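Local structure of homoserine kinase (Cytophaga hutchinsonii, 4P52) at residues P52-L60 with S120-A131; Y94-I104 with I132-M140. The protein probably catalyses the ATP-dependent phosphorylation of homoserine to O-phosphohomoserine, a step on the route to threonine. All blocks are in the same frame, centred on the assembly; numbering follows the deposited sequence.

Contact 1: P52-L60 with S120-A131; sequences PGDEVLLRL and SSAASTVAGVYA
Asp54, Val56 and Leu58 of strand 52-60 meet Ser124, Ala127 and Ala131 of helix 120-131 in turn, where that helix lies against the sheet of the N-terminal domain of the GHMP kinase fold. The axes come within 7.3 Å and run in broadly the same direction, 37° apart. Alternate strand residues point their CB atoms at the helix, while Glu55 and Leu57 point away from it. Asp54 makes the polar start of the contact. Ser124 OG donates a hydrogen bond of 3.0 Å to Asp54 OD2, reaching that oxygen from above the carboxylate plane, 45° out of it. The same OD2 forms a salt bridge with Lys110, which also binds Ser120 OG, and Asp54 OD1 accepts the backbone N of Lys111. Both carboxylate oxygens are therefore engaged although the residue is buried, and the lysine charge probably stabilises its ionised form. The helix opens with Ser-Ser-Ala-Ala, the end of the glycine-rich Gly-Leu-Gly-Ser-Ser-Ala-Ala motif that in GHMP kinases binds the phosphates of ATP; Asp54 and Lys110 thus tie the strand to the first turn of the helix, through Ser120 and Ser124, beside the probable phosphate-binding loop. Beyond it the contact turns apolar. With Val56 CG1 anti to the backbone N (chi1 175°), CG2 is anti to the carbonyl carbon and rests on Ala127 CB at 3.4 Å; CG1 lies 4.1 Å from Gly128 CA. The two methyls thus cover neighbouring helix positions, of which one has only a methyl side chain and the other none, and the backbone of strand and helix can run close together. Leu58 closes the row where the axes have begun to diverge, and its longer side chain makes up the difference. Its CD1 passes 4.0 Å from Gly128 O and settles 3.6 Å from Ala131 CB.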
loop_
_atom_site.group_PDB
_atom_site.type_symbol
_atom_site.label_atom_id
_atom_site.label_comp_id
_atom_site.label_asym_id
_atom_site.label_seq_id
_atom_site.Cartn_x
_atom_site.Cartn_y
_atom_site.Cartn_z
ATOM N N PRO A 52 11.843 -13.416 -20.956
ATOM C CA PRO A 52 11.433 -13.781 -22.305
ATOM C C PRO A 52 10.018 -13.253 -22.627
ATOM O O PRO A 52 9.610 -12.220 -22.081
ATOM C CB PRO A 52 11.520 -15.309 -22.282
ATOM C CG PRO A 52 11.211 -15.678 -20.869
ATOM C CD PRO A 52 11.653 -14.513 -19.995
ATOM N N GLY A 53 9.290 -13.930 -23.515
ATOM C CA GLY A 53 7.985 -13.442 -23.950
ATOM C C GLY A 53 7.404 -14.398 -24.973
ATOM O O GLY A 53 7.990 -15.435 -25.248
ATOM N N ASP A 54 6.258 -14.064 -25.545
ATOM C CA ASP A 54 5.703 -14.868 -26.606
ATOM C C ASP A 54 5.507 -14.075 -27.875
ATOM O O ASP A 54 5.416 -12.859 -27.835
ATOM C CB ASP A 54 4.387 -15.444 -26.146
ATOM C CG ASP A 54 4.583 -16.645 -25.259
ATOM O OD1 ASP A 54 5.645 -17.294 -25.391
ATOM O OD2 ASP A 54 3.699 -16.941 -24.427
ATOM N N GLU A 55 5.433 -14.767 -29.004
ATOM C CA GLU A 55 5.170 -14.127 -30.291
ATOM C C GLU A 55 3.888 -14.646 -30.915
ATOM O O GLU A 55 3.624 -15.855 -30.897
ATOM C CB GLU A 55 6.343 -14.347 -31.240
ATOM C CG GLU A 55 7.631 -13.696 -30.774
ATOM C CD GLU A 55 8.821 -13.995 -31.669
ATOM O OE1 GLU A 55 8.715 -14.854 -32.590
ATOM O OE2 GLU A 55 9.880 -13.351 -31.452
ATOM N N VAL A 56 3.093 -13.735 -31.470
ATOM C CA VAL A 56 1.894 -14.113 -32.207
ATOM C C VAL A 56 1.938 -13.526 -33.605
ATOM O O VAL A 56 2.223 -12.345 -33.773
ATOM C CB VAL A 56 0.619 -13.659 -31.483
ATOM C CG1 VAL A 56 -0.629 -13.936 -32.310
ATOM C CG2 VAL A 56 0.503 -14.408 -30.165
ATOM N N LEU A 57 1.683 -14.367 -34.606
ATOM C CA LEU A 57 1.573 -13.912 -35.980
ATOM C C LEU A 57 0.120 -14.074 -36.416
ATOM O O LEU A 57 -0.463 -15.133 -36.192
ATOM C CB LEU A 57 2.516 -14.715 -36.878
ATOM C CG LEU A 57 2.615 -14.270 -38.355
ATOM C CD1 LEU A 57 3.993 -14.541 -38.968
ATOM C CD2 LEU A 57 1.528 -14.942 -39.174
ATOM N N LEU A 58 -0.474 -13.040 -37.009
ATOM C CA LEU A 58 -1.841 -13.123 -37.510
ATOM C C LEU A 58 -1.820 -12.856 -38.988
ATOM O O LEU A 58 -1.124 -11.934 -39.398
ATOM C CB LEU A 58 -2.715 -12.055 -36.872
ATOM C CG LEU A 58 -2.829 -12.020 -35.351
ATOM C CD1 LEU A 58 -3.979 -11.100 -35.008
ATOM C CD2 LEU A 58 -3.075 -13.395 -34.754
ATOM N N ARG A 59 -2.565 -13.628 -39.784
ATOM C CA ARG A 59 -2.779 -13.280 -41.193
ATOM C C ARG A 59 -4.258 -13.132 -41.456
ATOM O O ARG A 59 -5.075 -13.808 -40.833
ATOM C CB ARG A 59 -2.243 -14.335 -42.173
ATOM C CG ARG A 59 -0.989 -15.047 -41.745
ATOM C CD ARG A 59 -0.569 -16.133 -42.734
ATOM N NE ARG A 59 0.779 -16.623 -42.387
ATOM C CZ ARG A 59 1.940 -15.999 -42.694
ATOM N NH1 ARG A 59 1.981 -14.842 -43.380
ATOM N NH2 ARG A 59 3.094 -16.542 -42.318
ATOM N N LEU A 60 -4.597 -12.273 -42.408
ATOM C CA LEU A 60 -5.965 -12.135 -42.853
ATOM C C LEU A 60 -6.339 -13.328 -43.728
ATOM O O LEU A 60 -5.528 -13.787 -44.532
ATOM C CB LEU A 60 -6.130 -10.844 -43.651
ATOM C CG LEU A 60 -5.829 -9.588 -42.848
ATOM C CD1 LEU A 60 -5.889 -8.390 -43.783
ATOM C CD2 LEU A 60 -6.780 -9.445 -41.662
ATOM N N SER A 120 2.856 -16.513 -18.689
ATOM C CA SER A 120 2.990 -17.116 -20.004
ATOM C C SER A 120 1.699 -17.009 -20.802
ATOM O O SER A 120 1.693 -16.582 -21.968
ATOM C CB SER A 120 3.415 -18.579 -19.877
ATOM O OG SER A 120 3.790 -19.091 -21.142
ATOM N N SER A 121 0.608 -17.397 -20.165
ATOM C CA SER A 121 -0.682 -17.308 -20.798
ATOM C C SER A 121 -1.047 -15.847 -21.120
ATOM O O SER A 121 -1.611 -15.555 -22.175
ATOM C CB SER A 121 -1.725 -17.956 -19.908
ATOM O OG SER A 121 -2.772 -18.420 -20.734
ATOM N N ALA A 122 -0.690 -14.936 -20.221
ATOM C CA ALA A 122 -0.973 -13.523 -20.394
ATOM C C ALA A 122 -0.295 -12.958 -21.652
ATOM O O ALA A 122 -0.926 -12.225 -22.436
ATOM C CB ALA A 122 -0.520 -12.750 -19.160
ATOM N N ALA A 123 0.977 -13.313 -21.824
ATOM C CA ALA A 123 1.818 -12.813 -22.905
ATOM C C ALA A 123 1.227 -13.194 -24.260
ATOM O O ALA A 123 1.104 -12.349 -25.152
ATOM C CB ALA A 123 3.248 -13.334 -22.762
ATOM N N SER A 124 0.809 -14.451 -24.382
ATOM C CA SER A 124 0.158 -14.925 -25.596
ATOM C C SER A 124 -1.094 -14.124 -25.912
ATOM O O SER A 124 -1.327 -13.703 -27.060
ATOM C CB SER A 124 -0.214 -16.388 -25.409
ATOM O OG SER A 124 0.954 -17.193 -25.483
ATOM N N THR A 125 -1.908 -13.928 -24.880
ATOM C CA THR A 125 -3.200 -13.302 -25.014
ATOM C C THR A 125 -3.033 -11.832 -25.387
ATOM O O THR A 125 -3.731 -11.329 -26.285
ATOM C CB THR A 125 -3.956 -13.409 -23.689
ATOM O OG1 THR A 125 -4.024 -14.788 -23.299
ATOM C CG2 THR A 125 -5.345 -12.858 -23.827
ATOM N N VAL A 126 -2.100 -11.156 -24.703
ATOM C CA VAL A 126 -1.817 -9.748 -24.952
ATOM C C VAL A 126 -1.240 -9.606 -26.376
ATOM O O VAL A 126 -1.649 -8.717 -27.126
ATOM C CB VAL A 126 -0.865 -9.182 -23.879
ATOM C CG1 VAL A 126 -0.264 -7.869 -24.311
ATOM C CG2 VAL A 126 -1.602 -9.012 -22.567
ATOM N N ALA A 127 -0.328 -10.499 -26.753
ATOM C CA ALA A 127 0.176 -10.526 -28.106
ATOM C C ALA A 127 -0.937 -10.612 -29.162
ATOM O O ALA A 127 -0.946 -9.810 -30.115
ATOM C CB ALA A 127 1.192 -11.632 -28.290
ATOM N N GLY A 128 -1.892 -11.520 -28.978
ATOM C CA GLY A 128 -2.995 -11.649 -29.931
ATOM C C GLY A 128 -3.860 -10.406 -30.058
ATOM O O GLY A 128 -4.222 -9.992 -31.168
ATOM N N VAL A 129 -4.173 -9.784 -28.928
ATOM C CA VAL A 129 -5.121 -8.670 -28.909
ATOM C C VAL A 129 -4.475 -7.407 -29.474
ATOM O O VAL A 129 -5.059 -6.698 -30.306
ATOM C CB VAL A 129 -5.654 -8.418 -27.485
ATOM C CG1 VAL A 129 -6.539 -7.199 -27.469
ATOM C CG2 VAL A 129 -6.458 -9.617 -27.026
ATOM N N TYR A 130 -3.241 -7.163 -29.044
ATOM C CA TYR A 130 -2.445 -6.109 -29.590
ATOM C C TYR A 130 -2.334 -6.288 -31.079
ATOM O O TYR A 130 -2.541 -5.331 -31.821
ATOM C CB TYR A 130 -1.064 -6.161 -28.995
ATOM C CG TYR A 130 -0.286 -4.918 -29.198
ATOM C CD1 TYR A 130 -0.470 -3.818 -28.351
ATOM C CD2 TYR A 130 0.649 -4.818 -30.234
ATOM C CE1 TYR A 130 0.272 -2.640 -28.516
ATOM C CE2 TYR A 130 1.387 -3.651 -30.421
ATOM C CZ TYR A 130 1.188 -2.565 -29.555
ATOM O OH TYR A 130 1.911 -1.413 -29.717
ATOM N N ALA A 131 -2.014 -7.511 -31.509
ATOM C CA ALA A 131 -1.835 -7.820 -32.929
ATOM C C ALA A 131 -3.057 -7.483 -33.748
ATOM O O ALA A 131 -2.938 -6.753 -34.738
ATOM C CB ALA A 131 -1.461 -9.275 -33.137
#

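Contact 2: Y94-I104 with I132-M140; sequences YLETLGIEQGI and INQLLGNKM
Ile132 and Leu136, one helical turn apart, present the apolar centre to Tyr94, Leu95, Ile100 and Ile104. Leu136 CD1 sits 3.6 Å from Leu95 CD2, the two side chains crossing at about a right angle, and it meets Ile100 CD1 tip to tip. Ile132 works with separate branches: CD1 meets Ile104 CD1 at 3.5 Å, while CG2, placed between backbone N and carbonyl carbon, lies over one face of the Tyr94 ring as a CH-pi contact, 3.9 Å from the centroid. Leu98 CD1 covers the opposite face toward its rim, and the selenium of selenomethionine Met140 approaches obliquely, a Met-aromatic contact with SE 4.0 Å from Tyr94 CE2. Helices 86-98 and 120-135, both in the N-terminal domain of the GHMP kinase family, end here in Schellman motifs, with positive phi at Gly99 and Gly137, and the chain after each turn folds back onto the other, as Ile100 does and as Lys139 does with its aliphatic part. Farther out, Tyr94 OH donates to Asn133 OD1 at 2.6 Å, in the carbonyl plane on a lone pair, with ring and amide 77° apart. A phenylalanine in place of Tyr94 would probably leave Asn133 OD1 with Met140 N alone of its two protein donors and water 1 short of one of its two acceptors. Asn133 also pairs with the backbone of Met140 in both directions: OD1 accepts Met140 N, and ND2 donates to Met140 O at 3.0 Å. At the outer edge, water 1 donates to Tyr94 OH and Asn133 O and accepts from Lys139 N, at 2.9 Å.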
loop_
_atom_site.group_PDB
_atom_site.type_symbol
_atom_site.label_atom_id
_atom_site.label_comp_id
_atom_site.label_asym_id
_atom_site.label_seq_id
_atom_site.Cartn_x
_atom_site.Cartn_y
_atom_site.Cartn_z
ATOM N N TYR A 94 -12.932 -9.685 -29.668
ATOM C CA TYR A 94 -12.621 -8.353 -30.127
ATOM C C TYR A 94 -13.402 -8.098 -31.417
ATOM O O TYR A 94 -14.162 -7.123 -31.509
ATOM C CB TYR A 94 -11.107 -8.206 -30.298
ATOM C CG TYR A 94 -10.623 -6.958 -31.019
ATOM C CD1 TYR A 94 -10.565 -6.919 -32.407
ATOM C CD2 TYR A 94 -10.175 -5.839 -30.311
ATOM C CE1 TYR A 94 -10.099 -5.798 -33.074
ATOM C CE2 TYR A 94 -9.719 -4.701 -30.981
ATOM C CZ TYR A 94 -9.680 -4.689 -32.366
ATOM O OH TYR A 94 -9.225 -3.585 -33.065
ATOM N N LEU A 95 -13.248 -9.000 -32.387
ATOM C CA LEU A 95 -13.978 -8.922 -33.651
ATOM C C LEU A 95 -15.480 -8.830 -33.425
ATOM O O LEU A 95 -16.146 -8.012 -34.048
ATOM C CB LEU A 95 -13.646 -10.110 -34.560
ATOM C CG LEU A 95 -12.171 -10.254 -34.961
ATOM C CD1 LEU A 95 -11.922 -11.565 -35.692
ATOM C CD2 LEU A 95 -11.677 -9.073 -35.789
ATOM N N GLU A 96 -16.019 -9.646 -32.524
ATOM C CA GLU A 96 -17.456 -9.571 -32.262
ATOM C C GLU A 96 -17.891 -8.220 -31.712
ATOM O O GLU A 96 -18.814 -7.619 -32.244
ATOM C CB GLU A 96 -17.939 -10.717 -31.396
ATOM C CG GLU A 96 -18.041 -12.007 -32.186
ATOM C CD GLU A 96 -18.103 -13.245 -31.313
ATOM O OE1 GLU A 96 -17.792 -13.175 -30.087
ATOM O OE2 GLU A 96 -18.461 -14.305 -31.872
ATOM N N THR A 97 -17.208 -7.728 -30.683
ATOM C CA THR A 97 -17.503 -6.403 -30.139
ATOM C C THR A 97 -17.596 -5.289 -31.192
ATOM O O THR A 97 -18.503 -4.461 -31.136
ATOM C CB THR A 97 -16.483 -6.019 -29.069
ATOM O OG1 THR A 97 -16.648 -6.910 -27.967
ATOM C CG2 THR A 97 -16.694 -4.581 -28.577
ATOM N N LEU A 98 -16.678 -5.282 -32.152
ATOM C CA LEU A 98 -16.643 -4.237 -33.172
ATOM C C LEU A 98 -17.516 -4.564 -34.374
ATOM O O LEU A 98 -17.605 -3.770 -35.314
ATOM C CB LEU A 98 -15.204 -3.988 -33.619
ATOM C CG LEU A 98 -14.256 -3.604 -32.479
ATOM C CD1 LEU A 98 -12.844 -3.386 -32.999
ATOM C CD2 LEU A 98 -14.777 -2.367 -31.755
ATOM N N GLY A 99 -18.158 -5.733 -34.322
ATOM C CA GLY A 99 -18.993 -6.246 -35.401
ATOM C C GLY A 99 -18.241 -6.379 -36.713
ATOM O O GLY A 99 -18.718 -5.897 -37.737
ATOM N N ILE A 100 -17.060 -7.009 -36.673
ATOM C CA ILE A 100 -16.260 -7.292 -37.872
ATOM C C ILE A 100 -16.283 -8.785 -38.254
ATOM O O ILE A 100 -16.004 -9.692 -37.440
ATOM C CB ILE A 100 -14.789 -6.819 -37.748
ATOM C CG1 ILE A 100 -14.711 -5.370 -37.259
ATOM C CG2 ILE A 100 -14.053 -6.949 -39.080
ATOM C CD1 ILE A 100 -13.322 -4.955 -36.805
ATOM N N GLU A 101 -16.623 -9.016 -39.519
ATOM C CA GLU A 101 -16.541 -10.329 -40.109
ATOM C C GLU A 101 -15.229 -10.383 -40.865
ATOM O O GLU A 101 -15.098 -9.828 -41.958
ATOM C CB GLU A 101 -17.724 -10.572 -41.038
ATOM C CG GLU A 101 -19.055 -10.388 -40.331
ATOM C CD GLU A 101 -20.139 -11.310 -40.860
ATOM O OE1 GLU A 101 -20.660 -11.056 -41.977
ATOM O OE2 GLU A 101 -20.472 -12.283 -40.143
ATOM N N GLN A 102 -14.249 -11.040 -40.256
ATOM C CA GLN A 102 -12.939 -11.169 -40.864
ATOM C C GLN A 102 -12.314 -12.494 -40.444
ATOM O O GLN A 102 -12.286 -12.805 -39.252
ATOM C CB GLN A 102 -12.054 -9.980 -40.464
ATOM C CG GLN A 102 -10.599 -10.131 -40.856
ATOM C CD GLN A 102 -10.400 -10.109 -42.348
ATOM O OE1 GLN A 102 -10.707 -9.121 -42.989
ATOM N NE2 GLN A 102 -9.872 -11.191 -42.908
ATOM N N GLY A 103 -11.843 -13.273 -41.419
ATOM C CA GLY A 103 -11.086 -14.491 -41.149
ATOM C C GLY A 103 -9.681 -14.167 -40.656
ATOM O O GLY A 103 -9.035 -13.233 -41.159
ATOM N N ILE A 104 -9.213 -14.924 -39.664
ATOM C CA ILE A 104 -7.904 -14.722 -39.086
ATOM C C ILE A 104 -7.252 -16.070 -38.845
ATOM O O ILE A 104 -7.869 -16.943 -38.226
ATOM C CB ILE A 104 -7.996 -14.015 -37.712
ATOM C CG1 ILE A 104 -8.511 -12.581 -37.829
ATOM C CG2 ILE A 104 -6.657 -14.026 -37.009
ATOM C CD1 ILE A 104 -7.653 -11.635 -38.653
ATOM N N ILE A 132 -4.224 -7.999 -33.338
ATOM C CA ILE A 132 -5.454 -7.847 -34.129
ATOM C C ILE A 132 -5.829 -6.377 -34.242
ATOM O O ILE A 132 -6.264 -5.904 -35.311
ATOM C CB ILE A 132 -6.631 -8.711 -33.599
ATOM C CG1 ILE A 132 -7.794 -8.737 -34.593
ATOM C CG2 ILE A 132 -7.143 -8.238 -32.248
ATOM C CD1 ILE A 132 -7.456 -9.405 -35.914
ATOM N N ASN A 133 -5.600 -5.644 -33.157
ATOM C CA ASN A 133 -5.937 -4.238 -33.127
ATOM C C ASN A 133 -5.079 -3.414 -34.089
ATOM O O ASN A 133 -5.577 -2.569 -34.831
ATOM C CB ASN A 133 -5.837 -3.702 -31.697
ATOM C CG ASN A 133 -6.377 -2.291 -31.571
ATOM O OD1 ASN A 133 -7.532 -2.010 -31.943
ATOM N ND2 ASN A 133 -5.553 -1.394 -31.022
ATOM N N GLN A 134 -3.783 -3.671 -34.103
ATOM C CA GLN A 134 -2.956 -2.935 -35.009
ATOM C C GLN A 134 -3.212 -3.355 -36.452
ATOM O O GLN A 134 -3.390 -2.511 -37.313
ATOM C CB GLN A 134 -1.484 -3.016 -34.645
ATOM C CG GLN A 134 -0.675 -2.072 -35.532
ATOM C CD GLN A 134 0.657 -1.665 -34.938
ATOM O OE1 GLN A 134 0.760 -1.455 -33.724
ATOM N NE2 GLN A 134 1.693 -1.551 -35.789
ATOM N N LEU A 135 -3.275 -4.655 -36.706
ATOM C CA LEU A 135 -3.523 -5.179 -38.051
ATOM C C LEU A 135 -4.797 -4.633 -38.717
ATOM O O LEU A 135 -4.807 -4.395 -39.917
ATOM C CB LEU A 135 -3.564 -6.709 -38.029
ATOM C CG LEU A 135 -3.778 -7.432 -39.370
ATOM C CD1 LEU A 135 -2.540 -7.395 -40.250
ATOM C CD2 LEU A 135 -4.156 -8.869 -39.086
ATOM N N LEU A 136 -5.864 -4.441 -37.954
ATOM C CA LEU A 136 -7.108 -3.939 -38.534
ATOM C C LEU A 136 -7.201 -2.427 -38.461
ATOM O O LEU A 136 -8.287 -1.872 -38.526
ATOM C CB LEU A 136 -8.321 -4.570 -37.836
ATOM C CG LEU A 136 -8.502 -6.083 -37.984
ATOM C CD1 LEU A 136 -9.839 -6.492 -37.411
ATOM C CD2 LEU A 136 -8.433 -6.525 -39.444
ATOM N N GLY A 137 -6.071 -1.751 -38.296
ATOM C CA GLY A 137 -6.037 -0.286 -38.351
ATOM C C GLY A 137 -6.308 0.472 -37.070
ATOM O O GLY A 137 -6.847 1.557 -37.122
ATOM N N ASN A 138 -5.944 -0.084 -35.916
ATOM C CA ASN A 138 -6.018 0.647 -34.628
ATOM C C ASN A 138 -7.365 1.259 -34.281
ATOM O O ASN A 138 -7.447 2.418 -33.907
ATOM C CB ASN A 138 -4.906 1.695 -34.537
ATOM C CG ASN A 138 -3.523 1.056 -34.516
ATOM O OD1 ASN A 138 -3.023 0.678 -33.456
ATOM N ND2 ASN A 138 -2.923 0.882 -35.696
ATOM N N LYS A 139 -8.412 0.455 -34.378
ATOM C CA LYS A 139 -9.771 0.904 -34.121
ATOM C C LYS A 139 -10.052 1.188 -32.657
ATOM O O LYS A 139 -11.040 1.828 -32.329
ATOM C CB LYS A 139 -10.764 -0.147 -34.614
ATOM C CG LYS A 139 -10.778 -0.305 -36.117
ATOM C CD LYS A 139 -11.750 -1.398 -36.521
ATOM C CE LYS A 139 -11.850 -1.526 -38.042
ATOM N NZ LYS A 139 -11.928 -0.201 -38.716
HETATM N N MSE A 140 -9.200 0.682 -31.775
HETATM C CA MSE A 140 -9.360 0.887 -30.343
HETATM C C MSE A 140 -8.071 1.380 -29.753
HETATM O O MSE A 140 -6.976 1.100 -30.263
HETATM C CB MSE A 140 -9.671 -0.448 -29.715
HETATM C CG MSE A 140 -11.004 -1.001 -30.163
HETATM SE SE MSE A 140 -11.651 -2.129 -28.684
HETATM C CE MSE A 140 -13.052 -0.850 -28.094
HETATM O O HOH W 1 -8.193 -2.307 -35.248
#

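How the contacts relate
Contacts 1 and 2 share helix 120-135, and their centres are 15 Å apart. Contact 1 takes the first three turns of the helix and is buried, its centre about 12 Å from the centre of the chain; contact 2 takes its C-terminal end, its centre about 24 Å from that of the chain. They also meet through the sheet, because strands 52-61 and 103-110 are antiparallel neighbours. Leu58 CD1 of contact 1 lies 3.5 Å from Ile132 N, and Leu60 CD2 packs 3.8 Å from Ile104 CD1. The glycine-rich motif expected to bind ATP phosphates runs into the first turn of the helix at Ser120, so contact 1 lies next to the probable nucleotide site, whereas contact 2 lies at the opposite end.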